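Local coordinates for protein aminotransferase, class III (Thermomicrobium roseum, PDB 6IO1) that probably transfers amino groups between substrates with pyridoxal phosphate as cofactor, as a thermostable (S)-enantioselective omega-transaminase, at residues I65-A76 and V333-E344. Residues are numbered along the deposited sequence; the frame is centred on the assembly and turned at random.
Sequences IGHGRRELAEAA and VALRNLDILLAE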
# COMPACT_ATOMS: atom_id res chain seq x y z
N ILE B 65 -8.60 -18.57 6.49
CA ILE B 65 -9.61 -19.60 6.21
C ILE B 65 -9.10 -20.67 5.26
O ILE B 65 -9.87 -21.57 4.89
CB ILE B 65 -10.91 -18.99 5.65
CG1 ILE B 65 -10.72 -18.51 4.21
CG2 ILE B 65 -11.41 -17.87 6.55
CD1 ILE B 65 -12.02 -18.12 3.53
N GLY B 66 -7.84 -20.61 4.85
CA GLY B 66 -7.26 -21.62 4.00
C GLY B 66 -7.40 -21.31 2.52
O GLY B 66 -8.12 -20.41 2.10
N HIS B 67 -6.68 -22.10 1.72
CA HIS B 67 -6.69 -21.92 0.28
C HIS B 67 -7.90 -22.61 -0.35
O HIS B 67 -8.52 -23.49 0.25
CB HIS B 67 -5.41 -22.48 -0.34
CG HIS B 67 -4.14 -21.89 0.20
ND1 HIS B 67 -3.71 -20.62 -0.14
CD2 HIS B 67 -3.21 -22.40 1.03
CE1 HIS B 67 -2.57 -20.37 0.47
NE2 HIS B 67 -2.24 -21.43 1.19
N GLY B 68 -8.22 -22.20 -1.57
CA GLY B 68 -9.19 -22.90 -2.38
C GLY B 68 -10.65 -22.65 -2.07
O GLY B 68 -11.49 -23.49 -2.42
N ARG B 69 -10.99 -21.54 -1.44
CA ARG B 69 -12.38 -21.24 -1.12
C ARG B 69 -13.05 -20.62 -2.35
O ARG B 69 -12.81 -19.46 -2.67
CB ARG B 69 -12.47 -20.31 0.09
CG ARG B 69 -11.85 -20.90 1.34
CD ARG B 69 -12.83 -21.80 2.07
NE ARG B 69 -12.38 -22.10 3.43
CZ ARG B 69 -13.17 -22.53 4.41
NH1 ARG B 69 -14.46 -22.73 4.18
NH2 ARG B 69 -12.67 -22.77 5.61
N ARG B 70 -13.89 -21.41 -3.03
CA ARG B 70 -14.56 -20.94 -4.23
C ARG B 70 -15.55 -19.82 -3.95
O ARG B 70 -15.88 -19.06 -4.86
CB ARG B 70 -15.27 -22.11 -4.93
CG ARG B 70 -14.31 -23.16 -5.46
CD ARG B 70 -14.90 -23.95 -6.62
NE ARG B 70 -16.25 -24.44 -6.35
CZ ARG B 70 -17.18 -24.64 -7.28
NH1 ARG B 70 -16.92 -24.38 -8.55
NH2 ARG B 70 -18.37 -25.09 -6.93
N GLU B 71 -16.06 -19.72 -2.71
CA GLU B 71 -16.99 -18.64 -2.37
C GLU B 71 -16.35 -17.28 -2.57
O GLU B 71 -16.97 -16.36 -3.12
CB GLU B 71 -17.48 -18.81 -0.94
CG GLU B 71 -18.23 -20.11 -0.68
CD GLU B 71 -17.34 -21.21 -0.14
OE1 GLU B 71 -16.15 -21.25 -0.51
OE2 GLU B 71 -17.83 -22.04 0.65
N LEU B 72 -15.10 -17.12 -2.12
CA LEU B 72 -14.41 -15.84 -2.27
C LEU B 72 -14.13 -15.54 -3.74
O LEU B 72 -14.25 -14.39 -4.18
CB LEU B 72 -13.12 -15.85 -1.46
CG LEU B 72 -13.20 -15.45 0.02
CD1 LEU B 72 -14.26 -16.25 0.78
CD2 LEU B 72 -11.86 -15.60 0.70
N ALA B 73 -13.77 -16.57 -4.51
CA ALA B 73 -13.57 -16.39 -5.95
C ALA B 73 -14.86 -15.93 -6.63
O ALA B 73 -14.83 -15.05 -7.50
CB ALA B 73 -13.06 -17.68 -6.58
N GLU B 74 -15.99 -16.53 -6.25
CA GLU B 74 -17.27 -16.13 -6.84
C GLU B 74 -17.64 -14.71 -6.44
O GLU B 74 -18.17 -13.95 -7.27
CB GLU B 74 -18.36 -17.11 -6.41
CG GLU B 74 -19.78 -16.59 -6.60
CD GLU B 74 -20.15 -16.37 -8.06
OE1 GLU B 74 -19.43 -16.88 -8.95
OE2 GLU B 74 -21.16 -15.68 -8.32
N ALA B 75 -17.37 -14.33 -5.19
CA ALA B 75 -17.63 -12.95 -4.78
C ALA B 75 -16.80 -11.98 -5.60
O ALA B 75 -17.31 -10.96 -6.08
CB ALA B 75 -17.34 -12.78 -3.29
N ALA B 76 -15.51 -12.28 -5.78
CA ALA B 76 -14.65 -11.42 -6.58
C ALA B 76 -15.14 -11.33 -8.03
O ALA B 76 -15.17 -10.25 -8.61
CB ALA B 76 -13.21 -11.92 -6.53
N VAL B 333 -14.91 -9.46 -1.18
CA VAL B 333 -14.21 -10.67 -0.75
C VAL B 333 -14.08 -10.69 0.76
O VAL B 333 -14.18 -11.75 1.39
CB VAL B 333 -12.84 -10.76 -1.45
CG1 VAL B 333 -12.00 -11.86 -0.83
CG2 VAL B 333 -13.03 -11.02 -2.94
N ALA B 334 -13.84 -9.53 1.37
CA ALA B 334 -13.76 -9.45 2.83
C ALA B 334 -15.09 -9.81 3.48
O ALA B 334 -15.11 -10.49 4.51
CB ALA B 334 -13.33 -8.05 3.26
N LEU B 335 -16.20 -9.36 2.90
CA LEU B 335 -17.51 -9.71 3.45
C LEU B 335 -17.74 -11.21 3.39
O LEU B 335 -18.20 -11.82 4.37
CB LEU B 335 -18.61 -8.97 2.69
CG LEU B 335 -18.69 -7.45 2.90
CD1 LEU B 335 -19.71 -6.83 1.95
CD2 LEU B 335 -19.04 -7.13 4.34
N ARG B 336 -17.41 -11.84 2.26
CA ARG B 336 -17.56 -13.29 2.16
C ARG B 336 -16.63 -14.02 3.13
O ARG B 336 -17.03 -15.01 3.77
CB ARG B 336 -17.31 -13.74 0.73
CG ARG B 336 -18.05 -15.01 0.34
CD ARG B 336 -19.54 -14.76 0.21
NE ARG B 336 -20.28 -16.00 -0.01
CZ ARG B 336 -20.72 -16.79 0.96
NH1 ARG B 336 -20.52 -16.47 2.22
NH2 ARG B 336 -21.38 -17.91 0.66
N ASN B 337 -15.39 -13.55 3.24
CA ASN B 337 -14.43 -14.14 4.17
C ASN B 337 -14.92 -14.04 5.60
O ASN B 337 -14.75 -14.97 6.39
CB ASN B 337 -13.07 -13.47 4.00
CG ASN B 337 -12.01 -14.05 4.91
OD1 ASN B 337 -11.62 -15.20 4.77
ND2 ASN B 337 -11.55 -13.24 5.86
N LEU B 338 -15.50 -12.89 5.97
CA LEU B 338 -16.06 -12.73 7.30
C LEU B 338 -17.25 -13.66 7.51
O LEU B 338 -17.43 -14.21 8.60
CB LEU B 338 -16.47 -11.28 7.53
CG LEU B 338 -15.32 -10.30 7.76
CD1 LEU B 338 -15.84 -8.90 8.03
CD2 LEU B 338 -14.44 -10.79 8.90
N ASP B 339 -18.06 -13.86 6.47
CA ASP B 339 -19.15 -14.83 6.56
C ASP B 339 -18.62 -16.20 6.95
O ASP B 339 -19.11 -16.84 7.89
CB ASP B 339 -19.90 -14.92 5.23
CG ASP B 339 -20.68 -13.67 4.90
OD1 ASP B 339 -20.89 -12.83 5.81
OD2 ASP B 339 -21.10 -13.52 3.73
N ILE B 340 -17.58 -16.64 6.25
CA ILE B 340 -17.02 -17.97 6.51
C ILE B 340 -16.36 -18.01 7.89
O ILE B 340 -16.53 -18.98 8.65
CB ILE B 340 -16.04 -18.37 5.40
CG1 ILE B 340 -16.79 -18.51 4.07
CG2 ILE B 340 -15.32 -19.66 5.75
CD1 ILE B 340 -15.90 -18.86 2.90
N LEU B 341 -15.60 -16.97 8.24
CA LEU B 341 -14.88 -16.95 9.51
C LEU B 341 -15.84 -16.99 10.70
O LEU B 341 -15.63 -17.74 11.65
CB LEU B 341 -13.99 -15.70 9.58
CG LEU B 341 -12.87 -15.64 10.63
CD1 LEU B 341 -11.76 -16.61 10.30
CD2 LEU B 341 -12.33 -14.22 10.73
N LEU B 342 -16.89 -16.17 10.65
CA LEU B 342 -17.87 -16.16 11.74
C LEU B 342 -18.69 -17.44 11.77
O LEU B 342 -18.91 -18.02 12.84
CB LEU B 342 -18.79 -14.94 11.60
CG LEU B 342 -18.11 -13.57 11.66
CD1 LEU B 342 -19.11 -12.47 11.35
CD2 LEU B 342 -17.46 -13.34 13.02
N ALA B 343 -19.15 -17.91 10.61
CA ALA B 343 -19.99 -19.10 10.58
C ALA B 343 -19.24 -20.32 11.09
O ALA B 343 -19.80 -21.13 11.85
CB ALA B 343 -20.51 -19.35 9.16
N GLU B 344 -17.98 -20.48 10.70
CA GLU B 344 -17.18 -21.60 11.16
C GLU B 344 -16.51 -21.34 12.49
O GLU B 344 -15.91 -22.26 13.06
CB GLU B 344 -16.14 -21.96 10.10
CG GLU B 344 -16.76 -22.35 8.76
CD GLU B 344 -15.73 -22.81 7.74
OE1 GLU B 344 -14.53 -22.88 8.08
OE2 GLU B 344 -16.13 -23.09 6.59
O HOH W 1 -19.82 -16.09 -2.79
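L72 is a knob in a hole lined by V333, R336, N337 and I340. Its CD1 runs in as far as CD1 of I340, 3.7 Å away, while CG and CD2 lie against CG1 of V333. A turn further along, CB of A76 meets the other V333 branch, CG2, and A75 sets its methyl against CB of R336. On the loop side, the I65 side chain crosses that of I340 at about a right angle, CD1 meeting CD1; its CG2 faces CD1 of L341, and CD1 and CG2 both approach OD1 of N337 at 3.2 Å. That buried oxygen takes its hydrogen bond from S293.

Outward, R336 bends at chi2 (71°), which lays CG and NE alongside CB of E71, and a water bridges its NE to the E71 carbonyl O. R69, the N-cap residue, lies at the loop end, toward E344. Its NE and NH2 grip the carbonyl O of I65 side-on, which helps fix the guanidinium's rotation; NH1 reaches E344 OE2 at 3.0 Å and NH2 reaches E344 OE1 at 3.1 Å, an end-on salt bridge with guanidinium and carboxylate planes 37° apart. CG2 of I340 sits toward the rim of one guanidinium face, 3.6 Å from NH1 of R69.

This is plain helix packing in a class III aminotransferase, nearly antiparallel (155°), closest approach of the axes 8.8 Å. Helices 95-107 and 346-361 flank 333-344, M80 of the second subunit touches A76, and S293 follows K289 of the cofactor pocket between strands 284-287 and 299-304.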